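Local atomic coordinates of Alr4995 protein (Nostoc sp., PDB entry 6LRF), a protein that catalyses the arginine dihydrolase and ornithine cyclodeaminase reactions, probably linking arginine breakdown to proline formation within one bifunctional polypeptide. Residues V528-Q533 with G582-C587; V498-G503 with G537-V542; N562-H567 with P605-Q610; V492-P497 with L633-H638. All blocks are in the same frame, centred on the assembly; numbering follows the deposited sequence.

Contact 1. Residues V528-Q533 with G582-C587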
loop_
_atom_site.group_PDB
_atom_site.type_symbol
_atom_site.label_atom_id
_atom_site.label_comp_id
_atom_site.label_asym_id
_atom_site.label_seq_id
_atom_site.Cartn_x
_atom_site.Cartn_y
_atom_site.Cartn_z
ATOM N N VAL B 528 21.876 -17.443 2.739
ATOM C CA VAL B 528 22.839 -16.895 1.784
ATOM C C VAL B 528 23.048 -15.390 2.009
ATOM O O VAL B 528 24.174 -14.917 1.978
ATOM C CB VAL B 528 22.432 -17.115 0.310
ATOM C CG1 VAL B 528 23.485 -16.508 -0.617
ATOM C CG2 VAL B 528 22.276 -18.604 -0.001
ATOM N N HIS B 529 21.969 -14.641 2.227
ATOM C CA HIS B 529 22.079 -13.198 2.430
ATOM C C HIS B 529 22.832 -12.855 3.708
ATOM O O HIS B 529 23.615 -11.911 3.733
ATOM C CB HIS B 529 20.688 -12.550 2.459
ATOM C CG HIS B 529 20.069 -12.414 1.109
ATOM N ND1 HIS B 529 20.174 -11.263 0.358
ATOM C CD2 HIS B 529 19.373 -13.296 0.353
ATOM C CE1 HIS B 529 19.544 -11.434 -0.791
ATOM N NE2 HIS B 529 19.056 -12.662 -0.822
ATOM N N ASP B 530 22.576 -13.608 4.774
ATOM C CA ASP B 530 23.266 -13.385 6.038
ATOM C C ASP B 530 24.759 -13.634 5.862
ATOM O O ASP B 530 25.597 -12.844 6.310
ATOM C CB ASP B 530 22.712 -14.294 7.127
ATOM C CG ASP B 530 23.555 -14.266 8.404
ATOM O OD1 ASP B 530 23.568 -13.218 9.103
ATOM O OD2 ASP B 530 24.169 -15.306 8.728
ATOM N N ILE B 531 25.092 -14.733 5.193
ATOM C CA ILE B 531 26.490 -15.061 5.002
ATOM C C ILE B 531 27.127 -14.031 4.064
ATOM O O ILE B 531 28.206 -13.547 4.345
ATOM C CB ILE B 531 26.648 -16.482 4.487
ATOM C CG1 ILE B 531 26.175 -17.451 5.577
ATOM C CG2 ILE B 531 28.101 -16.756 4.121
ATOM C CD1 ILE B 531 26.144 -18.918 5.179
ATOM N N GLU B 532 26.433 -13.641 2.995
ATOM C CA GLU B 532 26.970 -12.624 2.089
ATOM C C GLU B 532 27.251 -11.300 2.805
ATOM O O GLU B 532 28.309 -10.698 2.616
ATOM C CB GLU B 532 26.021 -12.373 0.917
ATOM C CG GLU B 532 26.646 -11.543 -0.196
ATOM C CD GLU B 532 25.621 -10.983 -1.176
ATOM O OE1 GLU B 532 24.454 -11.439 -1.196
ATOM O OE2 GLU B 532 25.986 -10.052 -1.918
ATOM N N GLN B 533 26.303 -10.844 3.615
ATOM C CA GLN B 533 26.454 -9.570 4.307
ATOM C C GLN B 533 27.654 -9.604 5.236
ATOM O O GLN B 533 28.356 -8.605 5.394
ATOM C CB GLN B 533 25.191 -9.216 5.093
ATOM C CG GLN B 533 25.432 -8.286 6.308
ATOM C CD GLN B 533 24.195 -8.131 7.216
ATOM O OE1 GLN B 533 23.277 -7.383 6.890
ATOM N NE2 GLN B 533 24.175 -8.832 8.356
ATOM N N GLY B 582 27.503 -13.245 12.231
ATOM C CA GLY B 582 26.181 -13.175 11.642
ATOM C C GLY B 582 25.235 -14.215 12.195
ATOM O O GLY B 582 25.593 -14.984 13.098
ATOM N N VAL B 583 24.022 -14.246 11.648
ATOM C CA VAL B 583 22.985 -15.136 12.158
ATOM C C VAL B 583 23.412 -16.600 12.112
ATOM O O VAL B 583 23.410 -17.279 13.136
ATOM C CB VAL B 583 21.656 -14.955 11.378
ATOM C CG1 VAL B 583 20.607 -15.958 11.851
ATOM C CG2 VAL B 583 21.156 -13.528 11.546
HETATM N N MSE B 584 23.795 -17.088 10.934
HETATM C CA MSE B 584 24.119 -18.504 10.787
HETATM C C MSE B 584 25.351 -18.845 11.646
HETATM O O MSE B 584 25.424 -19.910 12.257
HETATM C CB MSE B 584 24.339 -18.861 9.304
HETATM C CG MSE B 584 23.192 -18.417 8.373
HETATM SE SE MSE B 584 21.437 -19.030 9.026
HETATM C CE MSE B 584 21.874 -20.922 8.903
ATOM N N TYR B 585 26.291 -17.914 11.723
ATOM C CA TYR B 585 27.470 -18.065 12.583
ATOM C C TYR B 585 27.100 -18.296 14.043
ATOM O O TYR B 585 27.595 -19.224 14.671
ATOM C CB TYR B 585 28.370 -16.829 12.496
ATOM C CG TYR B 585 29.512 -16.837 13.508
ATOM C CD1 TYR B 585 30.687 -17.542 13.259
ATOM C CD2 TYR B 585 29.409 -16.141 14.713
ATOM C CE1 TYR B 585 31.730 -17.549 14.177
ATOM C CE2 TYR B 585 30.443 -16.146 15.640
ATOM C CZ TYR B 585 31.598 -16.852 15.364
ATOM O OH TYR B 585 32.623 -16.859 16.274
ATOM N N GLU B 586 26.244 -17.437 14.586
ATOM C CA GLU B 586 25.829 -17.583 15.978
ATOM C C GLU B 586 25.086 -18.892 16.215
ATOM O O GLU B 586 25.213 -19.485 17.291
ATOM C CB GLU B 586 24.952 -16.407 16.425
ATOM C CG GLU B 586 25.659 -15.038 16.472
ATOM C CD GLU B 586 26.913 -15.002 17.370
ATOM O OE1 GLU B 586 27.128 -15.930 18.191
ATOM O OE2 GLU B 586 27.694 -14.027 17.245
ATOM N N CYS B 587 24.312 -19.358 15.229
ATOM C CA CYS B 587 23.619 -20.645 15.387
ATOM C C CYS B 587 24.632 -21.772 15.520
ATOM O O CYS B 587 24.492 -22.647 16.378
ATOM C CB CYS B 587 22.669 -20.939 14.216
ATOM S SG CYS B 587 21.171 -19.944 14.252
HETATM O O HOH W 1 26.649 -15.998 9.607
#
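With its CG anti to the backbone N (chi1 170°), Asp-530 reaches from the middle of helix 524-536 to the start of helix 583-589, where the first-turn amides of Val-583 and Met-584 point at its carboxylate. The two carboxylate oxygens divide these donors. Val-583 N approaches OD1 of Asp-530 on the syn side at 2.8 Å, whereas Met-584 N gives a nearly straight bond, 2.9 Å long, to OD2 of Asp-530 from above the carboxylate plane. A water 2.7 Å from OD2 of Asp-530 donates to that oxygen and accepts from Tyr-585 N, so all three opening amides of the helix are served by a single side chain, two directly and one through solvent. Gly-582, at the N-cap position, lets the carboxylate come close: a beta carbon there would clash with OD1, and its backbone conformation would in any case disfavour a side chain. Beside the polar core, CG1 of Ile-531 meets CG of the selenomethionine Met-584 at 4.2 Å, and Val-583 continues the packing onto helix 505-513. An alanine in place of Asp-530 would probably leave both amides without their acceptor and weaken the tie between the two helices, which cross at close to a right angle. A buried carboxylate is thus paid for by helix-end amides, and the partial positive charge of that terminus would be expected to favour its negative charge.

Contact 2. Residues V498-G503 with G537-V542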
loop_
_atom_site.group_PDB
_atom_site.type_symbol
_atom_site.label_atom_id
_atom_site.label_comp_id
_atom_site.label_asym_id
_atom_site.label_seq_id
_atom_site.Cartn_x
_atom_site.Cartn_y
_atom_site.Cartn_z
ATOM N N VAL B 498 14.596 -10.216 4.318
ATOM C CA VAL B 498 14.337 -8.822 4.667
ATOM C C VAL B 498 14.889 -8.478 6.056
ATOM O O VAL B 498 15.177 -7.314 6.353
ATOM C CB VAL B 498 12.828 -8.520 4.560
ATOM C CG1 VAL B 498 12.489 -7.189 5.176
ATOM C CG2 VAL B 498 12.432 -8.528 3.097
ATOM N N VAL B 499 15.090 -9.491 6.893
ATOM C CA VAL B 499 15.778 -9.275 8.162
ATOM C C VAL B 499 17.204 -8.733 7.933
ATOM O O VAL B 499 17.648 -7.796 8.604
ATOM C CB VAL B 499 15.861 -10.568 8.996
ATOM C CG1 VAL B 499 16.730 -10.352 10.253
ATOM C CG2 VAL B 499 14.464 -11.056 9.374
ATOM N N ILE B 500 17.922 -9.329 6.983
ATOM C CA ILE B 500 19.282 -8.896 6.674
ATOM C C ILE B 500 19.271 -7.522 6.015
ATOM O O ILE B 500 19.979 -6.618 6.433
ATOM C CB ILE B 500 19.984 -9.903 5.747
ATOM C CG1 ILE B 500 19.948 -11.295 6.378
ATOM C CG2 ILE B 500 21.399 -9.480 5.496
ATOM C CD1 ILE B 500 20.519 -11.303 7.797
ATOM N N HIS B 501 18.438 -7.375 4.991
ATOM C CA HIS B 501 18.317 -6.120 4.246
ATOM C C HIS B 501 18.025 -4.879 5.090
ATOM O O HIS B 501 18.467 -3.783 4.747
ATOM C CB HIS B 501 17.227 -6.270 3.194
ATOM C CG HIS B 501 17.513 -7.348 2.200
ATOM N ND1 HIS B 501 16.526 -7.977 1.470
ATOM C CD2 HIS B 501 18.682 -7.925 1.832
ATOM C CE1 HIS B 501 17.077 -8.884 0.681
ATOM N NE2 HIS B 501 18.384 -8.871 0.882
ATOM N N THR B 502 17.284 -5.037 6.184
ATOM C CA THR B 502 16.869 -3.880 6.966
ATOM C C THR B 502 17.848 -3.623 8.097
ATOM O O THR B 502 17.642 -2.754 8.939
ATOM C CB THR B 502 15.454 -4.075 7.537
ATOM O OG1 THR B 502 15.422 -5.281 8.307
ATOM C CG2 THR B 502 14.454 -4.197 6.417
ATOM N N GLY B 503 18.921 -4.397 8.120
ATOM C CA GLY B 503 19.907 -4.252 9.168
ATOM C C GLY B 503 19.517 -4.939 10.455
ATOM O O GLY B 503 20.127 -4.707 11.504
ATOM N N GLY B 537 30.145 -7.844 3.072
ATOM C CA GLY B 537 29.537 -6.539 3.319
ATOM C C GLY B 537 28.470 -6.136 2.304
ATOM O O GLY B 537 28.162 -4.951 2.147
ATOM N N THR B 538 27.907 -7.117 1.601
ATOM C CA THR B 538 26.836 -6.863 0.628
ATOM C C THR B 538 25.683 -7.847 0.762
ATOM O O THR B 538 25.799 -8.890 1.395
ATOM C CB THR B 538 27.342 -6.935 -0.844
ATOM O OG1 THR B 538 27.985 -8.199 -1.087
ATOM C CG2 THR B 538 28.305 -5.782 -1.162
ATOM N N SER B 539 24.567 -7.518 0.133
ATOM C CA SER B 539 23.400 -8.372 0.189
ATOM C C SER B 539 22.577 -8.194 -1.082
ATOM O O SER B 539 21.972 -7.137 -1.268
ATOM C CB SER B 539 22.574 -8.040 1.433
ATOM O OG SER B 539 21.454 -8.894 1.537
ATOM N N LEU B 540 22.568 -9.223 -1.940
ATOM C CA LEU B 540 21.952 -9.161 -3.272
ATOM C C LEU B 540 20.654 -8.365 -3.279
ATOM O O LEU B 540 19.698 -8.722 -2.587
ATOM C CB LEU B 540 21.678 -10.567 -3.806
ATOM C CG LEU B 540 21.011 -10.627 -5.180
ATOM C CD1 LEU B 540 21.822 -9.859 -6.208
ATOM C CD2 LEU B 540 20.819 -12.069 -5.630
ATOM N N GLY B 541 20.650 -7.261 -4.025
ATOM C CA GLY B 541 19.454 -6.453 -4.204
ATOM C C GLY B 541 19.305 -5.252 -3.282
ATOM O O GLY B 541 18.519 -4.352 -3.558
ATOM N N VAL B 542 20.044 -5.228 -2.176
ATOM C CA VAL B 542 19.905 -4.133 -1.218
ATOM C C VAL B 542 21.263 -3.580 -0.778
ATOM O O VAL B 542 22.200 -4.334 -0.505
ATOM C CB VAL B 542 19.082 -4.582 0.031
ATOM C CG1 VAL B 542 19.066 -3.499 1.102
ATOM C CG2 VAL B 542 17.649 -4.938 -0.379
#
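The imidazole of His-501, on a side chain whose CG stands anti to the carbonyl carbon (chi1 -61°), is brought under Val-542, with Ser-539 at its edge. CG2 of Val-542 covers one face of the ring in a CH-pi contact, 3.7 Å from the ring centroid and 19° off the normal, displaced toward the rim on the CG side. The other methyl of Val-542, CG1, rests near the base of the histidine, 3.7 Å from the carbonyl O of His-501. At the ring edge comes Ser-539, whose OG is extended away from its backbone N (chi1 -178°) and lies 3.0 Å from CD2 of His-501. That hydroxyl is hydrogen-bonded to ND1 of His-529, whose ring also meets His-501 at a steep angle, so the serine stands between two histidines. CG2 of Ile-500 approaches the same OG of Ser-539 at 4.0 Å. Two local motifs present these groups: a type II beta turn from Ser-539 to Val-542, with Gly-541 at the position of positive phi, and a short helix, 498-501, closed by a Schellman motif at Gly-503. The contact joins this helix, just beyond strand 491-495 of the Rossmann-like domain, to the loop that follows helix 524-536. Its chemistry is divided by direction: one face is given to hydrocarbon and the edge to oxygen, which probably restricts rotation of the imidazole about its CB-CG bond.

Contact 3. Residues N562-H567 with P605-Q610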
loop_
_atom_site.group_PDB
_atom_site.type_symbol
_atom_site.label_atom_id
_atom_site.label_comp_id
_atom_site.label_asym_id
_atom_site.label_seq_id
_atom_site.Cartn_x
_atom_site.Cartn_y
_atom_site.Cartn_z
ATOM N N ASN B 562 28.682 -20.833 -4.005
ATOM C CA ASN B 562 29.751 -21.733 -4.428
ATOM C C ASN B 562 30.760 -22.064 -3.315
ATOM O O ASN B 562 31.210 -23.197 -3.178
ATOM C CB ASN B 562 30.502 -21.130 -5.617
ATOM C CG ASN B 562 31.322 -22.159 -6.334
ATOM O OD1 ASN B 562 30.770 -23.135 -6.845
ATOM N ND2 ASN B 562 32.646 -21.967 -6.371
ATOM N N THR B 563 31.114 -21.070 -2.515
ATOM C CA THR B 563 32.079 -21.280 -1.438
ATOM C C THR B 563 31.529 -22.222 -0.362
ATOM O O THR B 563 32.232 -23.120 0.116
ATOM C CB THR B 563 32.491 -19.923 -0.820
ATOM O OG1 THR B 563 33.111 -19.125 -1.833
ATOM C CG2 THR B 563 33.462 -20.109 0.327
ATOM N N ILE B 564 30.274 -22.027 0.033
ATOM C CA ILE B 564 29.678 -22.916 1.032
ATOM C C ILE B 564 29.545 -24.338 0.465
ATOM O O ILE B 564 29.831 -25.307 1.159
ATOM C CB ILE B 564 28.296 -22.402 1.525
ATOM C CG1 ILE B 564 28.408 -20.959 2.047
ATOM C CG2 ILE B 564 27.758 -23.292 2.647
ATOM C CD1 ILE B 564 29.475 -20.771 3.133
ATOM N N ARG B 565 29.139 -24.464 -0.801
ATOM C CA ARG B 565 29.061 -25.780 -1.427
ATOM C C ARG B 565 30.459 -26.431 -1.425
ATOM O O ARG B 565 30.582 -27.633 -1.182
ATOM C CB ARG B 565 28.477 -25.693 -2.844
ATOM C CG ARG B 565 26.981 -25.289 -2.886
ATOM C CD ARG B 565 26.435 -25.279 -4.318
ATOM N NE ARG B 565 26.519 -26.609 -4.923
ATOM C CZ ARG B 565 25.578 -27.545 -4.807
ATOM N NH1 ARG B 565 24.459 -27.286 -4.133
ATOM N NH2 ARG B 565 25.754 -28.736 -5.366
ATOM N N ARG B 566 31.510 -25.638 -1.630
ATOM C CA ARG B 566 32.857 -26.200 -1.617
ATOM C C ARG B 566 33.233 -26.759 -0.252
ATOM O O ARG B 566 33.763 -27.859 -0.159
ATOM C CB ARG B 566 33.901 -25.174 -2.040
ATOM C CG ARG B 566 35.298 -25.803 -2.118
ATOM C CD ARG B 566 36.299 -24.897 -2.787
ATOM N NE ARG B 566 36.519 -23.688 -1.999
ATOM C CZ ARG B 566 36.182 -22.465 -2.404
ATOM N NH1 ARG B 566 35.616 -22.293 -3.598
ATOM N NH2 ARG B 566 36.413 -21.412 -1.619
ATOM N N HIS B 567 32.954 -26.006 0.805
ATOM C CA HIS B 567 33.248 -26.457 2.169
ATOM C C HIS B 567 32.304 -27.574 2.616
ATOM O O HIS B 567 32.664 -28.380 3.474
ATOM C CB HIS B 567 33.169 -25.284 3.143
ATOM C CG HIS B 567 34.352 -24.376 3.069
ATOM N ND1 HIS B 567 35.356 -24.385 4.015
ATOM C CD2 HIS B 567 34.709 -23.451 2.148
ATOM C CE1 HIS B 567 36.271 -23.490 3.688
ATOM N NE2 HIS B 567 35.904 -22.912 2.558
ATOM N N PRO B 605 21.133 -25.202 -4.302
ATOM C CA PRO B 605 21.072 -24.452 -3.037
ATOM C C PRO B 605 22.310 -24.632 -2.167
ATOM O O PRO B 605 23.297 -25.238 -2.603
ATOM C CB PRO B 605 19.853 -25.057 -2.340
ATOM C CG PRO B 605 19.890 -26.507 -2.771
ATOM C CD PRO B 605 20.422 -26.494 -4.212
ATOM N N LEU B 606 22.263 -24.103 -0.949
ATOM C CA LEU B 606 23.257 -24.466 0.045
ATOM C C LEU B 606 23.105 -25.954 0.315
ATOM O O LEU B 606 22.025 -26.525 0.114
ATOM C CB LEU B 606 23.090 -23.648 1.328
ATOM C CG LEU B 606 23.216 -22.141 1.080
ATOM C CD1 LEU B 606 22.861 -21.370 2.332
ATOM C CD2 LEU B 606 24.633 -21.764 0.586
ATOM N N PRO B 607 24.195 -26.608 0.736
ATOM C CA PRO B 607 24.085 -28.036 1.049
ATOM C C PRO B 607 23.221 -28.272 2.277
ATOM O O PRO B 607 22.686 -29.362 2.449
ATOM C CB PRO B 607 25.539 -28.464 1.297
ATOM C CG PRO B 607 26.294 -27.213 1.511
ATOM C CD PRO B 607 25.579 -26.117 0.787
ATOM N N ASP B 608 23.071 -27.262 3.124
ATOM C CA ASP B 608 22.236 -27.413 4.318
ATOM C C ASP B 608 20.735 -27.406 3.999
ATOM O O ASP B 608 19.927 -27.885 4.789
ATOM C CB ASP B 608 22.531 -26.295 5.321
ATOM C CG ASP B 608 23.969 -26.352 5.864
ATOM O OD1 ASP B 608 24.919 -26.009 5.121
ATOM O OD2 ASP B 608 24.138 -26.741 7.037
ATOM N N THR B 609 20.369 -26.829 2.858
ATOM C CA THR B 609 18.964 -26.602 2.530
ATOM C C THR B 609 18.258 -27.927 2.208
ATOM O O THR B 609 18.720 -28.716 1.379
ATOM C CB THR B 609 18.834 -25.606 1.366
ATOM O OG1 THR B 609 19.441 -24.365 1.754
ATOM C CG2 THR B 609 17.354 -25.326 1.036
ATOM N N GLN B 610 17.151 -28.170 2.904
ATOM C CA GLN B 610 16.374 -29.388 2.733
ATOM C C GLN B 610 15.395 -29.256 1.543
ATOM O O GLN B 610 14.367 -28.580 1.634
ATOM C CB GLN B 610 15.635 -29.704 4.044
ATOM C CG GLN B 610 14.757 -30.961 3.996
ATOM C CD GLN B 610 15.542 -32.209 3.644
ATOM O OE1 GLN B 610 15.692 -32.555 2.459
ATOM N NE2 GLN B 610 16.065 -32.891 4.672
#
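Arg-565 leans from helix 554-567 over the Pro-605 to Pro-607 backbone, and its contacts shift in character along its length. From CB the chain sets out with CG anti to the carbonyl carbon (chi1 -68°). CG of Arg-565 lies 3.7 Å from the carbonyl O of Pro-605 and also touches CD of Pro-607. The next carbon, CD, lies 3.6 Å from the same O of Pro-605, and the chain then bends at chi3, turning the guanidinium to meet that oxygen. NE is hydrogen-bonded to the carbonyl O of Gly-374, and NH1 donates to O of Pro-605 at 2.8 Å. The acceptor sits at the guanidinium edge, only 2° out of its plane. The preceding residue, Ile-564, supplies the hydrocarbon half of the contact: its CB is 3.8 Å from CD2 of Leu-606, and its CG2 meets CD of Pro-607 at 4.0 Å. Pro-605, preceded by a cis peptide bond, also packs on Ile-614 of the second subunit, which brings the segment close to the subunit boundary. With a methionine in place of Arg-565, the carbonyls of Pro-605 and Gly-374 would probably lose their donors, and the loop its polar tie to the helix. A proline has no amide hydrogen to tie into regular structure, yet its carbonyl can still accept; here one guanidinium links the carbonyl of a proline with that of a glycine from a distant part of the chain.

Contact 4. Residues V492-P497 with L633-H638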
loop_
_atom_site.group_PDB
_atom_site.type_symbol
_atom_site.label_atom_id
_atom_site.label_comp_id
_atom_site.label_asym_id
_atom_site.label_seq_id
_atom_site.Cartn_x
_atom_site.Cartn_y
_atom_site.Cartn_z
ATOM N N VAL B 492 11.077 -19.990 19.304
ATOM C CA VAL B 492 11.439 -20.378 17.950
ATOM C C VAL B 492 11.323 -19.141 17.074
ATOM O O VAL B 492 10.380 -18.362 17.209
ATOM C CB VAL B 492 10.543 -21.513 17.413
ATOM C CG1 VAL B 492 10.873 -21.823 15.958
ATOM C CG2 VAL B 492 10.719 -22.763 18.259
ATOM N N VAL B 493 12.299 -18.946 16.200
ATOM C CA VAL B 493 12.272 -17.821 15.285
ATOM C C VAL B 493 12.185 -18.323 13.852
ATOM O O VAL B 493 12.866 -19.280 13.475
ATOM C CB VAL B 493 13.523 -16.928 15.475
ATOM C CG1 VAL B 493 13.589 -15.872 14.413
ATOM C CG2 VAL B 493 13.491 -16.274 16.858
ATOM N N THR B 494 11.314 -17.703 13.064
ATOM C CA THR B 494 11.327 -17.880 11.616
ATOM C C THR B 494 11.827 -16.565 11.035
ATOM O O THR B 494 11.526 -15.500 11.566
ATOM C CB THR B 494 9.935 -18.232 11.043
ATOM O OG1 THR B 494 9.084 -17.082 11.124
ATOM C CG2 THR B 494 9.302 -19.343 11.846
ATOM N N ALA B 495 12.610 -16.605 9.972
ATOM C CA ALA B 495 13.171 -15.352 9.484
ATOM C C ALA B 495 13.393 -15.388 7.983
ATOM O O ALA B 495 13.800 -16.409 7.457
ATOM C CB ALA B 495 14.482 -15.050 10.214
ATOM N N GLY B 496 13.134 -14.272 7.308
ATOM C CA GLY B 496 13.393 -14.162 5.883
ATOM C C GLY B 496 14.447 -13.107 5.595
ATOM O O GLY B 496 14.831 -12.354 6.496
ATOM N N PRO B 497 14.909 -13.032 4.335
ATOM C CA PRO B 497 16.028 -12.160 3.918
ATOM C C PRO B 497 15.837 -10.688 4.275
ATOM O O PRO B 497 16.819 -10.003 4.536
ATOM C CB PRO B 497 16.065 -12.330 2.395
ATOM C CG PRO B 497 15.431 -13.621 2.143
ATOM C CD PRO B 497 14.371 -13.800 3.202
ATOM N N LEU B 633 9.665 -13.253 11.762
ATOM C CA LEU B 633 10.316 -12.033 11.314
ATOM C C LEU B 633 10.336 -11.984 9.787
ATOM O O LEU B 633 11.257 -12.511 9.131
ATOM C CB LEU B 633 11.727 -11.944 11.900
ATOM C CG LEU B 633 11.834 -12.020 13.431
ATOM C CD1 LEU B 633 13.296 -12.215 13.859
ATOM C CD2 LEU B 633 11.234 -10.791 14.104
ATOM N N SER B 634 9.307 -11.316 9.260
ATOM C CA SER B 634 8.951 -11.229 7.835
ATOM C C SER B 634 9.446 -12.396 6.989
ATOM O O SER B 634 10.337 -12.235 6.157
ATOM C CB SER B 634 9.444 -9.900 7.231
ATOM O OG SER B 634 10.843 -9.769 7.314
ATOM N N SER B 635 8.848 -13.566 7.198
ATOM C CA SER B 635 9.254 -14.758 6.462
ATOM C C SER B 635 8.103 -15.417 5.705
ATOM O O SER B 635 8.223 -16.572 5.284
ATOM C CB SER B 635 9.907 -15.771 7.413
ATOM O OG SER B 635 9.160 -15.885 8.615
HETATM N N MSE B 636 7.003 -14.687 5.529
HETATM C CA MSE B 636 5.953 -15.050 4.554
HETATM C C MSE B 636 5.468 -16.510 4.578
HETATM O O MSE B 636 4.643 -16.911 5.411
HETATM C CB MSE B 636 6.448 -14.748 3.125
HETATM C CG MSE B 636 6.775 -13.273 2.816
HETATM SE SE MSE B 636 5.201 -12.130 2.496
HETATM C CE MSE B 636 5.725 -11.312 0.795
ATOM N N LEU B 637 5.997 -17.292 3.640
ATOM C CA LEU B 637 5.583 -18.680 3.428
ATOM C C LEU B 637 5.969 -19.583 4.588
ATOM O O LEU B 637 5.261 -20.533 4.909
ATOM C CB LEU B 637 6.198 -19.235 2.140
ATOM C CG LEU B 637 5.358 -20.320 1.453
ATOM C CD1 LEU B 637 3.952 -19.760 1.237
ATOM C CD2 LEU B 637 5.953 -20.806 0.118
ATOM N N HIS B 638 7.104 -19.300 5.212
ATOM C CA HIS B 638 7.550 -20.128 6.319
ATOM C C HIS B 638 6.706 -19.860 7.547
ATOM O O HIS B 638 6.435 -20.770 8.329
ATOM C CB HIS B 638 9.031 -19.891 6.602
ATOM C CG HIS B 638 9.898 -20.201 5.428
ATOM N ND1 HIS B 638 10.441 -21.449 5.215
ATOM C CD2 HIS B 638 10.259 -19.445 4.364
ATOM C CE1 HIS B 638 11.122 -21.442 4.082
ATOM N NE2 HIS B 638 11.027 -20.237 3.546
#
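The hydroxyl of Ser-635 is gripped twice, by OG1 of Thr-494 at 2.8 Å from its OG and by OG of Ser-639, four residues on, in helix 637-645. This small hydroxyl cluster sits at the C-terminal ends of two adjacent strands, 491-495 and 629-633, in a parallel sheet with the 3-2-1-4-5-6 strand order of the Rossmann fold. These are strands 1 and 4, where the order reverses; in proteins of this fold the cleft above that switch point commonly receives a dinucleotide, though this structure is unliganded. Both hydroxyls lie between backbone N and carbonyl carbon about their first torsion (44° for Ser-635, 71° for Thr-494), which turns them toward each other. Alongside, the two strands pair in parallel, Ala-495 beside Leu-633: N of Leu-633 donates to O of Thr-494 at 2.9 Å, and N of Gly-496 to O of Leu-633 at 3.2 Å. The latter carbonyl also receives a CA-H contact from Ala-495. Leu-633 extends its CD1 to CG1 of Val-493, 3.7 Å away, while its side chain packs on helix 680-694. Past the bridge the loop stays close to the other strand's end, CB of Ser-635 lying 3.6 Å from C of Ala-495. Gly-496 suits the tight approach of the Ser-634 carbonyl: a beta carbon on it would come only 2.6 Å from O of Ser-634.

How the contacts relate
All four contacts belong to the Rossmann-like region, yet their chemistry follows their place. Contact 4 is buried in the central sheet and relies on backbone bonds and a pair of hydroxyls; contact 1, also buried, uses a carboxylate against a helix end. Contact 2 is only partly buried and depends on ring packing, while contact 3 combines buried apolar groups with the exposed Pro-607; contacts 3 and 4 both reach the second subunit. Helix 524-536 is the shared element: His-529 touches Pro-497 of contact 4, Glu-532 bonds to Thr-538 of contact 2, and Val-528 packs on Leu-606 of contact 3. Strand 491-495 leads directly into helix 498-501, connecting contacts 4 and 2, whereas contacts 2 and 3 do not touch.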